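Local structure of lectin (Cicer arietinum, 3V6N) at residues A[9-14]-A[178-183]; A[128-133]-A[144-149]. The protein agglutinates red blood cells as a chickpea albumin with a four-bladed hemopexin-type beta-propeller fold that binds calcium and sodium ions. All blocks are in the same frame, centred on the assembly; numbering follows the deposited sequence.

Contact 1 (A[9-14]-A[178-183]); sequences AFRSSR and ASHKTN. With NA (sodium ion), chain G.
Arg-11 of the innermost strand of the first propeller blade reaches across to Ala-178, Ser-179 and His-180, where the innermost strand of the last blade ends. In a four-bladed beta-propeller these two blades, the first and last in sequence, are neighbours in the ring, and this contact bridges them. Arg-11 leaves its strand extended, then turns at chi3 (56°), which directs the guanidinium to the backbone of Ser-179. CG lies over one face of the His-180 imidazole, 3.6 Å from the ring centroid, a CH-pi contact shifted toward the rim. The two flat groups are not stacked, for their planes stand 49° apart. One atom farther out, Arg-11 CD lies 3.3 Å from Ala-178 O. At the far end NH1 donates to Ser-179 O over 2.8 Å. That bond is bent, with an N-H...O angle of 140°. The acceptor lies close to the guanidinium plane, whereas the nitrogen stands well above the carbonyl plane. One guanidinium face receives the CB of Ala-178, 3.9 Å from NH1. A long, weak ion pair of NH2 with Asp-69 links the group to the second blade, while Tyr-31 OH takes part in a hydrogen bond with His-180 N.

Both segments turn away from their strands in the same way: Ser-12 OG accepts from Arg-14 N at 3.1 Å, and Ser-179 OG accepts from Lys-181 N, giving one ST turn on each side. Deeper in the propeller, strand 6-11 also lines the central channel. There Ala-9 O binds the sodium ion at 2.2 Å, and the carbonyl oxygens of Ser-67, Ala-123 and Ala-176 are among its other ligands.

Contact 2 (A[128-133]-A[144-149]); sequences KGKEVY and DYLTNR. With SO4 (sulfate ion), chain H.
With its CG set between the backbone N and the carbonyl carbon (chi1 78°), Tyr-145 swings its ring back over segment 128-133, and the bend at chi2 of Lys-130 (-78°) carries its chain obliquely across the ring toward the phenol end. Lys-130 CB sits over one ring face, 4.2 Å from its centroid, as a CH-pi contact, and CD continues to the phenol end, 3.3 Å from Tyr-145 OH. Farther along, the lysine chain also crosses Leu-146, with Lys-130 CE 3.8 Å from Leu-146 CD2. Val-132 comes to the ring edge instead, its CG2 3.9 Å from Tyr-145 CD1.

The backbones are paired here as well: Tyr-145 N donates to Lys-130 O at 3.1 Å with an angle of 154°, beside the non-hydrogen-bonded antiparallel pair Glu-131 and Asp-144. The Asp-144 carboxylate serves both segments. OD1 receives Thr-147 N at 3.0 Å, approached from above the carboxylate plane, and a weaker bond from Leu-146 N. OD2 is bridged to Lys-130 N by a water lying 2.6 Å from OD2.

Asp-144 thus forms an Asx motif that, together with the G1 beta bulge of Asn-148 and Arg-149 opposite it, shapes the turn between the third and fourth strands of a hemopexin-type propeller blade, packed against the start of the second strand.

Overall arrangement
From the N terminus the chain starts the first blade with strand 6-11, whose end lies in 9-14, and runs through the second blade before reaching the third. There 128-133 and 144-149, with ten residues between them, close the short loop of contact 2 around the hairpin of strands 131-136 and 139-144. The chain then passes into the fourth blade, where 178-183 meets 9-14 and contact 1 closes a loop with 163 residues between its segments. Contact 2 is therefore nested inside contact 1. Their centres lie 16 Å apart, and their nearest atoms, about 6 Å apart, do not touch. Contact 2 is internal to one blade; contact 1 joins the first blade to the last, where the propeller ring closes.

Contact 1 (A[9-14]-A[178-183])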
loop_
_atom_site.group_PDB
_atom_site.type_symbol
_atom_site.label_atom_id
_atom_site.label_comp_id
_atom_site.label_asym_id
_atom_site.label_seq_id
_atom_site.Cartn_x
_atom_site.Cartn_y
_atom_site.Cartn_z
ATOM N N ALA A 9 -6.678 -16.564 -6.540
ATOM C CA ALA A 9 -6.334 -17.947 -6.273
ATOM C C ALA A 9 -4.965 -18.268 -6.835
ATOM O O ALA A 9 -4.513 -17.635 -7.805
ATOM C CB ALA A 9 -7.380 -18.882 -6.860
ATOM N N PHE A 10 -4.298 -19.233 -6.208
ATOM C CA PHE A 10 -3.089 -19.824 -6.773
ATOM C C PHE A 10 -2.978 -21.300 -6.393
ATOM O O PHE A 10 -3.440 -21.726 -5.329
ATOM C CB PHE A 10 -1.819 -19.004 -6.452
ATOM C CG PHE A 10 -1.365 -19.059 -5.002
ATOM C CD1 PHE A 10 -1.755 -18.069 -4.094
ATOM C CD2 PHE A 10 -0.492 -20.059 -4.560
ATOM C CE1 PHE A 10 -1.306 -18.092 -2.777
ATOM C CE2 PHE A 10 -0.063 -20.097 -3.231
ATOM C CZ PHE A 10 -0.464 -19.107 -2.340
ATOM N N ARG A 11 -2.397 -22.072 -7.296
ATOM C CA ARG A 11 -2.125 -23.479 -7.081
ATOM C C ARG A 11 -1.001 -23.614 -6.060
ATOM O O ARG A 11 0.005 -22.918 -6.173
ATOM C CB ARG A 11 -1.654 -24.079 -8.411
ATOM C CG ARG A 11 -1.345 -25.561 -8.351
ATOM C CD ARG A 11 -0.846 -26.099 -9.677
ATOM N NE ARG A 11 0.322 -25.365 -10.166
ATOM C CZ ARG A 11 0.746 -25.420 -11.419
ATOM N NH1 ARG A 11 0.082 -26.170 -12.306
ATOM N NH2 ARG A 11 1.806 -24.714 -11.794
ATOM N N SER A 12 -1.171 -24.489 -5.071
ATOM C CA SER A 12 -0.077 -24.857 -4.157
ATOM C C SER A 12 0.942 -25.807 -4.790
ATOM O O SER A 12 0.631 -26.526 -5.748
ATOM C CB SER A 12 -0.626 -25.538 -2.914
ATOM O OG SER A 12 0.410 -25.754 -1.959
ATOM N N SER A 13 2.155 -25.823 -4.236
ATOM C CA SER A 13 3.148 -26.858 -4.588
ATOM C C SER A 13 2.767 -28.239 -4.031
ATOM O O SER A 13 3.269 -29.259 -4.506
ATOM C CB SER A 13 4.540 -26.489 -4.083
ATOM O OG SER A 13 4.529 -26.435 -2.658
ATOM N N ARG A 14 1.909 -28.279 -3.012
ATOM C CA ARG A 14 1.318 -29.553 -2.572
ATOM C C ARG A 14 0.260 -30.055 -3.589
ATOM O O ARG A 14 -0.609 -29.280 -4.019
ATOM C CB ARG A 14 0.687 -29.407 -1.184
ATOM C CG ARG A 14 1.648 -28.893 -0.112
ATOM C CD ARG A 14 2.630 -29.997 0.227
ATOM N NE ARG A 14 3.636 -29.592 1.205
ATOM C CZ ARG A 14 3.559 -29.841 2.506
ATOM N NH1 ARG A 14 2.509 -30.484 3.013
ATOM N NH2 ARG A 14 4.545 -29.442 3.297
ATOM N N ALA A 178 -4.194 -22.495 -12.045
ATOM C CA ALA A 178 -3.832 -23.591 -12.917
ATOM C C ALA A 178 -3.963 -24.902 -12.134
ATOM O O ALA A 178 -3.678 -24.955 -10.952
ATOM C CB ALA A 178 -2.412 -23.401 -13.442
ATOM N N SER A 179 -4.430 -25.946 -12.792
ATOM C CA SER A 179 -4.590 -27.239 -12.145
ATOM C C SER A 179 -3.252 -27.944 -12.068
ATOM O O SER A 179 -2.312 -27.603 -12.808
ATOM C CB SER A 179 -5.543 -28.103 -12.963
ATOM O OG SER A 179 -5.838 -29.327 -12.314
ATOM N N HIS A 180 -3.174 -28.925 -11.169
ATOM C CA HIS A 180 -2.059 -29.862 -11.152
ATOM C C HIS A 180 -2.134 -30.807 -12.334
ATOM O O HIS A 180 -1.119 -31.363 -12.743
ATOM C CB HIS A 180 -2.021 -30.635 -9.832
ATOM C CG HIS A 180 -1.661 -29.780 -8.633
ATOM N ND1 HIS A 180 -0.386 -29.650 -8.185
ATOM C CD2 HIS A 180 -2.450 -28.987 -7.802
ATOM C CE1 HIS A 180 -0.364 -28.837 -7.110
ATOM N NE2 HIS A 180 -1.627 -28.424 -6.876
ATOM N N LYS A 181 -3.326 -31.006 -12.893
ATOM C CA LYS A 181 -3.468 -31.786 -14.131
ATOM C C LYS A 181 -2.999 -30.919 -15.296
ATOM O O LYS A 181 -3.526 -29.819 -15.507
ATOM C CB LYS A 181 -4.914 -32.251 -14.342
ATOM C CG LYS A 181 -5.486 -33.086 -13.197
ATOM C CD LYS A 181 -4.633 -34.327 -12.889
ATOM C CE LYS A 181 -5.120 -35.101 -11.661
ATOM N NZ LYS A 181 -6.475 -35.721 -11.834
ATOM N N THR A 182 -1.984 -31.403 -16.017
ATOM C CA THR A 182 -1.323 -30.634 -17.092
ATOM C C THR A 182 -2.299 -29.981 -18.069
ATOM O O THR A 182 -3.222 -30.615 -18.551
ATOM C CB THR A 182 -0.329 -31.508 -17.894
ATOM O OG1 THR A 182 0.691 -31.982 -17.016
ATOM C CG2 THR A 182 0.332 -30.712 -19.014
ATOM N N ASN A 183 -2.065 -28.702 -18.337
ATOM C CA ASN A 183 -2.790 -27.935 -19.352
ATOM C C ASN A 183 -4.270 -27.725 -19.026
ATOM O O ASN A 183 -5.083 -27.520 -19.924
ATOM C CB ASN A 183 -2.598 -28.548 -20.755
ATOM C CG ASN A 183 -1.195 -28.325 -21.318
ATOM O OD1 ASN A 183 -0.492 -27.374 -20.953
ATOM N ND2 ASN A 183 -0.786 -29.199 -22.227
HETATM NA NA NA G . -4.488 -16.897 -9.890
#

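Contact 2 (A[128-133]-A[144-149])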
loop_
_atom_site.group_PDB
_atom_site.type_symbol
_atom_site.label_atom_id
_atom_site.label_comp_id
_atom_site.label_asym_id
_atom_site.label_seq_id
_atom_site.Cartn_x
_atom_site.Cartn_y
_atom_site.Cartn_z
ATOM N N LYS A 128 4.116 -23.863 -19.751
ATOM C CA LYS A 128 5.310 -23.576 -20.566
ATOM C C LYS A 128 6.311 -22.691 -19.841
ATOM O O LYS A 128 5.972 -21.586 -19.404
ATOM C CB LYS A 128 4.925 -22.958 -21.918
ATOM C CG LYS A 128 6.114 -22.661 -22.835
ATOM C CD LYS A 128 5.686 -21.885 -24.079
ATOM C CE LYS A 128 6.895 -21.381 -24.864
ATOM N NZ LYS A 128 7.663 -22.481 -25.524
ATOM N N GLY A 129 7.542 -23.191 -19.709
ATOM C CA GLY A 129 8.660 -22.451 -19.104
ATOM C C GLY A 129 8.263 -21.680 -17.858
ATOM O O GLY A 129 7.687 -22.242 -16.926
ATOM N N LYS A 130 8.564 -20.386 -17.849
ATOM C CA LYS A 130 8.255 -19.531 -16.703
ATOM C C LYS A 130 7.146 -18.551 -17.088
ATOM O O LYS A 130 7.161 -17.395 -16.682
ATOM C CB LYS A 130 9.507 -18.776 -16.250
ATOM C CG LYS A 130 10.712 -19.666 -15.916
ATOM C CD LYS A 130 10.546 -20.312 -14.553
ATOM C CE LYS A 130 11.854 -20.824 -13.972
ATOM N NZ LYS A 130 12.227 -22.131 -14.587
ATOM N N GLU A 131 6.178 -19.028 -17.859
ATOM C CA GLU A 131 5.150 -18.153 -18.419
ATOM C C GLU A 131 3.907 -18.055 -17.540
ATOM O O GLU A 131 3.590 -18.987 -16.814
ATOM C CB GLU A 131 4.803 -18.576 -19.855
ATOM C CG GLU A 131 6.030 -18.535 -20.772
ATOM C CD GLU A 131 5.713 -18.696 -22.248
ATOM O OE1 GLU A 131 4.520 -18.734 -22.638
ATOM O OE2 GLU A 131 6.678 -18.782 -23.034
ATOM N N VAL A 132 3.238 -16.903 -17.618
ATOM C CA VAL A 132 2.042 -16.578 -16.847
ATOM C C VAL A 132 1.047 -15.828 -17.724
ATOM O O VAL A 132 1.431 -14.960 -18.506
ATOM C CB VAL A 132 2.367 -15.661 -15.645
ATOM C CG1 VAL A 132 1.146 -15.502 -14.745
ATOM C CG2 VAL A 132 3.529 -16.220 -14.848
ATOM N N TYR A 133 -0.231 -16.166 -17.587
ATOM C CA TYR A 133 -1.288 -15.414 -18.230
ATOM C C TYR A 133 -1.938 -14.466 -17.231
ATOM O O TYR A 133 -2.254 -14.862 -16.112
ATOM C CB TYR A 133 -2.317 -16.367 -18.827
ATOM C CG TYR A 133 -1.778 -17.221 -19.955
ATOM C CD1 TYR A 133 -1.732 -16.722 -21.257
ATOM C CD2 TYR A 133 -1.310 -18.510 -19.726
ATOM C CE1 TYR A 133 -1.250 -17.487 -22.298
ATOM C CE2 TYR A 133 -0.825 -19.296 -20.770
ATOM C CZ TYR A 133 -0.799 -18.768 -22.051
ATOM O OH TYR A 133 -0.333 -19.499 -23.105
ATOM N N ASP A 144 6.876 -13.634 -19.020
ATOM C CA ASP A 144 7.832 -14.564 -18.434
ATOM C C ASP A 144 8.255 -13.892 -17.139
ATOM O O ASP A 144 8.860 -12.812 -17.170
ATOM C CB ASP A 144 9.026 -14.771 -19.381
ATOM C CG ASP A 144 10.089 -15.715 -18.821
ATOM O OD1 ASP A 144 10.441 -15.651 -17.629
ATOM O OD2 ASP A 144 10.608 -16.524 -19.596
ATOM N N TYR A 145 7.923 -14.500 -16.002
ATOM C CA TYR A 145 8.257 -13.869 -14.710
ATOM C C TYR A 145 9.772 -13.926 -14.369
ATOM O O TYR A 145 10.262 -13.087 -13.630
ATOM C CB TYR A 145 7.371 -14.411 -13.557
ATOM C CG TYR A 145 7.803 -15.771 -13.049
ATOM C CD1 TYR A 145 7.135 -16.933 -13.445
ATOM C CD2 TYR A 145 8.910 -15.893 -12.199
ATOM C CE1 TYR A 145 7.556 -18.179 -13.001
ATOM C CE2 TYR A 145 9.340 -17.130 -11.757
ATOM C CZ TYR A 145 8.661 -18.266 -12.160
ATOM O OH TYR A 145 9.102 -19.492 -11.696
ATOM N N LEU A 146 10.506 -14.897 -14.915
ATOM C CA LEU A 146 11.946 -15.018 -14.622
ATOM C C LEU A 146 12.761 -13.917 -15.314
ATOM O O LEU A 146 13.601 -13.270 -14.692
ATOM C CB LEU A 146 12.479 -16.403 -15.008
ATOM C CG LEU A 146 13.774 -16.944 -14.359
ATOM C CD1 LEU A 146 13.546 -17.331 -12.896
ATOM C CD2 LEU A 146 14.326 -18.157 -15.111
ATOM N N THR A 147 12.502 -13.696 -16.595
ATOM C CA THR A 147 13.241 -12.673 -17.336
ATOM C C THR A 147 12.541 -11.311 -17.309
ATOM O O THR A 147 13.098 -10.318 -17.779
ATOM C CB THR A 147 13.478 -13.106 -18.780
ATOM O OG1 THR A 147 12.220 -13.209 -19.443
ATOM C CG2 THR A 147 14.172 -14.470 -18.817
ATOM N N ASN A 148 11.329 -11.275 -16.757
ATOM C CA ASN A 148 10.557 -10.041 -16.611
ATOM C C ASN A 148 10.218 -9.429 -17.992
ATOM O O ASN A 148 10.475 -8.249 -18.263
ATOM C CB ASN A 148 11.311 -9.067 -15.699
ATOM C CG ASN A 148 10.408 -8.054 -15.039
ATOM O OD1 ASN A 148 9.374 -8.399 -14.476
ATOM N ND2 ASN A 148 10.802 -6.792 -15.093
ATOM N N ARG A 149 9.642 -10.251 -18.862
ATOM C CA ARG A 149 9.385 -9.839 -20.230
ATOM C C ARG A 149 7.973 -10.135 -20.697
ATOM O O ARG A 149 7.447 -11.225 -20.482
ATOM C CB ARG A 149 10.355 -10.526 -21.180
ATOM C CG ARG A 149 11.710 -9.848 -21.303
ATOM C CD ARG A 149 12.700 -10.767 -21.998
ATOM N NE ARG A 149 13.837 -10.024 -22.558
ATOM C CZ ARG A 149 14.866 -10.592 -23.187
ATOM N NH1 ARG A 149 14.915 -11.908 -23.329
ATOM N NH2 ARG A 149 15.848 -9.836 -23.667
HETATM S S SO4 H . -2.041 -18.175 -26.021
HETATM O O1 SO4 H . -2.524 -18.629 -27.343
HETATM O O2 SO4 H . -0.892 -18.985 -25.589
HETATM O O3 SO4 H . -1.663 -16.761 -26.119
HETATM O O4 SO4 H . -3.203 -18.410 -25.153
HETATM O O HOH W 1 9.923 -19.011 -20.126
#